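Local coordinates for glutamate--tRNA ligase (PDB 6B1Z), which attaches glutamate to its cognate tRNA in an ATP-dependent reaction, as a class I glutamyl-tRNA synthetase, at residues K372-L375 / A376-V380; E381-D384 / E385-L388. All coordinates share one frame; numbering follows the deposited sequence.

Two consecutive turns of chain in the anticodon-binding region make up this pair: contact 1 ends helix 364-377, and contact 2 starts helix 384-394. Followed from the N terminus, the chain completes the C-terminal turn of the first helix, runs through N378 to V382, and enters the second helix at S383. The contacts stand in series, neither enclosing nor crossing the other, with centres about 11 Å apart. Neither spans a loop: contact 1 caps the end of one helix and contact 2 the start of the next, but together they join the two helices across the connection. K372 NZ forms a 2.8 Å salt bridge with D384 OD1, and L375 CD1 packs 3.8 Å from V382 CG1.

Contact 1. Residues K372-L375 / A376-V380; sequences KKVL and AENNV
K372-L375 and A376-V380 meet where the last turn of helix 364-377 runs out into the following loop, a local C-terminal cap of the Schellman type in the anticodon-binding region. N379, with positive phi (57°), is the C-prime residue: V380 N bonds L375 O at 2.9 Å while N379 N bonds A376 O. L375 O is gripped twice, because N378 N also donates to it, and the two donors approach from opposite faces of the carbonyl plane. Below the cap, A376 N and E377 N make ordinary helical bonds to K372 O and K373 O. On the exposed flank K373 and E377 form an i to i+4 salt bridge, NZ to OE2 3.0 Å. The lysine chain runs extended from CG anti to the backbone N (chi1 -175°) and bends only at chi4, bringing NZ nearly along the C-O axis of OE2. The apolar flank carries L375 CD2 against V380 CG1 at 4.1 Å; F412 touches both residues, and Y405 of helix 401-406 packs on V374, L375 and N378. The N378 side chain lies alongside that of V374, pointing the same way; ND2 donates to V374 O at 2.8 Å from above the carbonyl plane, while that oxygen lies only 12° out of the N378 amide plane.

Contact 2. Residues E381-D384 / E385-L388; sequences EVSD and EKAL
S383 and K386 meet at the N-terminus of helix 384-394, where S383 is the N-cap residue and the chain enters the helix from the loop after helix 364-377. The capping bond runs from K386 N to S383 OG, 3.1 Å long and fairly straight (161°). With chi1 at 67° OG sits between the backbone N and the carbonyl carbon, which places it to accept the K386 N-H. Two backbone bonds complete that turn: A387 N to S383 O and L388 N to D384 O, each 2.9 Å.

Water extends the polar network. One molecule lies 2.6 Å from S383 OG and donates to E385 OE1 at 3.1 Å, so the cap hydroxyl is linked to the carboxylate of E385 as well as to the K386 amide.

Among charged groups, D384 CB points away from the helical turn, and OD1 is held by the K372 salt bridge to the preceding helix. The K386 chain leads away from the cap to helix 487-507, where NZ donates to M493 O.

Apolar contacts come from V382, which precedes the cap and spreads its two methyls over the turn. CG1 lies 3.8 Å from A387 CB; V382 also packs on L375, and A387 on L368, both of helix 364-377. CG2 instead meets the aliphatic part of K386, the two side chains crossing at about a right angle, with V382 CG2 3.5 Å from K386 CB and 3.8 Å from K386 CD.

Contact 1. Residues K372-L375 / A376-V380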
loop_
_atom_site.group_PDB
_atom_site.type_symbol
_atom_site.label_atom_id
_atom_site.label_comp_id
_atom_site.label_asym_id
_atom_site.label_seq_id
_atom_site.Cartn_x
_atom_site.Cartn_y
_atom_site.Cartn_z
ATOM N N LYS A 372 8.741 12.875 -20.790
ATOM C CA LYS A 372 8.872 14.297 -21.087
ATOM C C LYS A 372 8.796 15.143 -19.825
ATOM O O LYS A 372 9.425 16.209 -19.758
ATOM C CB LYS A 372 7.787 14.727 -22.086
ATOM C CG LYS A 372 8.049 14.213 -23.506
ATOM C CD LYS A 372 6.962 14.637 -24.477
ATOM C CE LYS A 372 6.959 16.145 -24.668
ATOM N NZ LYS A 372 6.158 16.547 -25.869
ATOM N N LYS A 373 8.008 14.703 -18.842
ATOM C CA LYS A 373 7.945 15.392 -17.558
ATOM C C LYS A 373 9.295 15.329 -16.851
ATOM O O LYS A 373 9.781 16.340 -16.329
ATOM C CB LYS A 373 6.840 14.766 -16.706
ATOM C CG LYS A 373 6.543 15.435 -15.375
ATOM C CD LYS A 373 5.272 14.832 -14.784
ATOM C CE LYS A 373 4.893 15.469 -13.455
ATOM N NZ LYS A 373 5.900 15.181 -12.401
ATOM N N VAL A 374 9.936 14.158 -16.857
ATOM C CA VAL A 374 11.264 14.055 -16.248
ATOM C C VAL A 374 12.260 14.960 -16.969
ATOM O O VAL A 374 13.055 15.667 -16.332
ATOM C CB VAL A 374 11.734 12.587 -16.222
ATOM C CG1 VAL A 374 13.171 12.481 -15.701
ATOM C CG2 VAL A 374 10.806 11.745 -15.356
ATOM N N LEU A 375 12.224 14.977 -18.309
ATOM C CA LEU A 375 13.135 15.837 -19.051
ATOM C C LEU A 375 12.922 17.300 -18.682
ATOM O O LEU A 375 13.885 18.039 -18.436
ATOM C CB LEU A 375 12.953 15.632 -20.560
ATOM C CG LEU A 375 13.327 14.250 -21.117
ATOM C CD1 LEU A 375 13.316 14.259 -22.641
ATOM C CD2 LEU A 375 14.675 13.803 -20.611
ATOM N N ALA A 376 11.660 17.732 -18.629
ATOM C CA ALA A 376 11.374 19.126 -18.303
ATOM C C ALA A 376 11.881 19.481 -16.909
ATOM O O ALA A 376 12.438 20.569 -16.704
ATOM C CB ALA A 376 9.874 19.390 -18.425
ATOM N N GLU A 377 11.728 18.562 -15.948
ATOM C CA GLU A 377 12.232 18.793 -14.595
ATOM C C GLU A 377 13.747 18.946 -14.566
ATOM O O GLU A 377 14.280 19.576 -13.644
ATOM C CB GLU A 377 11.812 17.647 -13.667
ATOM C CG GLU A 377 10.331 17.621 -13.320
ATOM C CD GLU A 377 9.921 16.359 -12.572
ATOM O OE1 GLU A 377 10.786 15.484 -12.351
ATOM O OE2 GLU A 377 8.731 16.241 -12.211
ATOM N N ASN A 378 14.449 18.397 -15.553
ATOM C CA ASN A 378 15.895 18.504 -15.659
ATOM C C ASN A 378 16.336 19.514 -16.716
ATOM O O ASN A 378 17.491 19.473 -17.159
ATOM C CB ASN A 378 16.492 17.122 -15.939
ATOM C CG ASN A 378 16.401 16.205 -14.738
ATOM O OD1 ASN A 378 17.261 16.239 -13.857
ATOM N ND2 ASN A 378 15.352 15.401 -14.681
ATOM N N ASN A 379 15.428 20.403 -17.134
ATOM C CA ASN A 379 15.743 21.471 -18.085
ATOM C C ASN A 379 16.313 20.914 -19.390
ATOM O O ASN A 379 17.252 21.465 -19.963
ATOM C CB ASN A 379 16.703 22.492 -17.467
ATOM C CG ASN A 379 16.166 23.095 -16.182
ATOM O OD1 ASN A 379 14.981 23.415 -16.077
ATOM N ND2 ASN A 379 17.039 23.246 -15.191
ATOM N N VAL A 380 15.747 19.807 -19.862
ATOM C CA VAL A 380 16.160 19.189 -21.116
ATOM C C VAL A 380 14.961 19.165 -22.052
ATOM O O VAL A 380 13.835 18.897 -21.622
ATOM C CB VAL A 380 16.722 17.766 -20.896
ATOM C CG1 VAL A 380 16.730 16.980 -22.201
ATOM C CG2 VAL A 380 18.134 17.842 -20.322
#

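Contact 2. Residues E381-D384 / E385-L388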
loop_
_atom_site.group_PDB
_atom_site.type_symbol
_atom_site.label_atom_id
_atom_site.label_comp_id
_atom_site.label_asym_id
_atom_site.label_seq_id
_atom_site.Cartn_x
_atom_site.Cartn_y
_atom_site.Cartn_z
ATOM N N GLU A 381 15.204 19.453 -23.331
ATOM C CA GLU A 381 14.165 19.392 -24.349
ATOM C C GLU A 381 14.688 18.608 -25.541
ATOM O O GLU A 381 15.815 18.837 -25.989
ATOM C CB GLU A 381 13.733 20.795 -24.790
ATOM N N VAL A 382 13.871 17.686 -26.058
ATOM C CA VAL A 382 14.211 16.942 -27.260
ATOM C C VAL A 382 12.925 16.731 -28.055
ATOM O O VAL A 382 11.820 16.852 -27.525
ATOM C CB VAL A 382 14.916 15.604 -26.918
ATOM C CG1 VAL A 382 13.927 14.565 -26.405
ATOM C CG2 VAL A 382 15.729 15.083 -28.083
ATOM N N SER A 383 13.083 16.464 -29.352
ATOM C CA SER A 383 11.919 16.179 -30.182
ATOM C C SER A 383 11.231 14.907 -29.708
ATOM O O SER A 383 11.863 14.022 -29.133
ATOM C CB SER A 383 12.331 16.029 -31.648
ATOM O OG SER A 383 13.140 14.879 -31.834
ATOM N N ASP A 384 9.920 14.822 -29.953
ATOM C CA ASP A 384 9.202 13.595 -29.615
ATOM C C ASP A 384 9.764 12.403 -30.384
ATOM O O ASP A 384 9.819 11.285 -29.856
ATOM C CB ASP A 384 7.706 13.741 -29.900
ATOM C CG ASP A 384 7.008 14.757 -29.000
ATOM O OD1 ASP A 384 7.444 14.984 -27.856
ATOM O OD2 ASP A 384 5.992 15.332 -29.452
ATOM N N GLU A 385 10.157 12.612 -31.643
ATOM C CA GLU A 385 10.800 11.557 -32.422
ATOM C C GLU A 385 12.010 10.983 -31.700
ATOM O O GLU A 385 12.146 9.761 -31.570
ATOM C CB GLU A 385 11.205 12.103 -33.794
ATOM C CG GLU A 385 11.823 11.069 -34.705
ATOM C CD GLU A 385 12.215 11.657 -36.044
ATOM O OE1 GLU A 385 12.316 12.901 -36.138
ATOM O OE2 GLU A 385 12.401 10.883 -37.004
ATOM N N LYS A 386 12.912 11.854 -31.234
ATOM C CA LYS A 386 14.097 11.359 -30.539
ATOM C C LYS A 386 13.734 10.757 -29.190
ATOM O O LYS A 386 14.302 9.730 -28.803
ATOM C CB LYS A 386 15.123 12.478 -30.384
ATOM C CG LYS A 386 15.788 12.858 -31.701
ATOM C CD LYS A 386 16.820 13.959 -31.497
ATOM C CE LYS A 386 17.628 14.212 -32.765
ATOM N NZ LYS A 386 18.399 13.003 -33.182
ATOM N N ALA A 387 12.779 11.361 -28.476
ATOM C CA ALA A 387 12.387 10.826 -27.175
ATOM C C ALA A 387 11.866 9.402 -27.294
ATOM O O ALA A 387 12.209 8.543 -26.475
ATOM C CB ALA A 387 11.337 11.730 -26.540
ATOM N N LEU A 388 11.017 9.132 -28.291
ATOM C CA LEU A 388 10.490 7.777 -28.455
ATOM C C LEU A 388 11.602 6.787 -28.771
ATOM O O LEU A 388 11.585 5.653 -28.281
ATOM C CB LEU A 388 9.425 7.743 -29.555
ATOM C CG LEU A 388 8.098 8.417 -29.235
ATOM C CD1 LEU A 388 7.223 8.382 -30.481
ATOM C CD2 LEU A 388 7.365 7.742 -28.108
HETATM O O HOH W 1 13.890 14.823 -34.335
#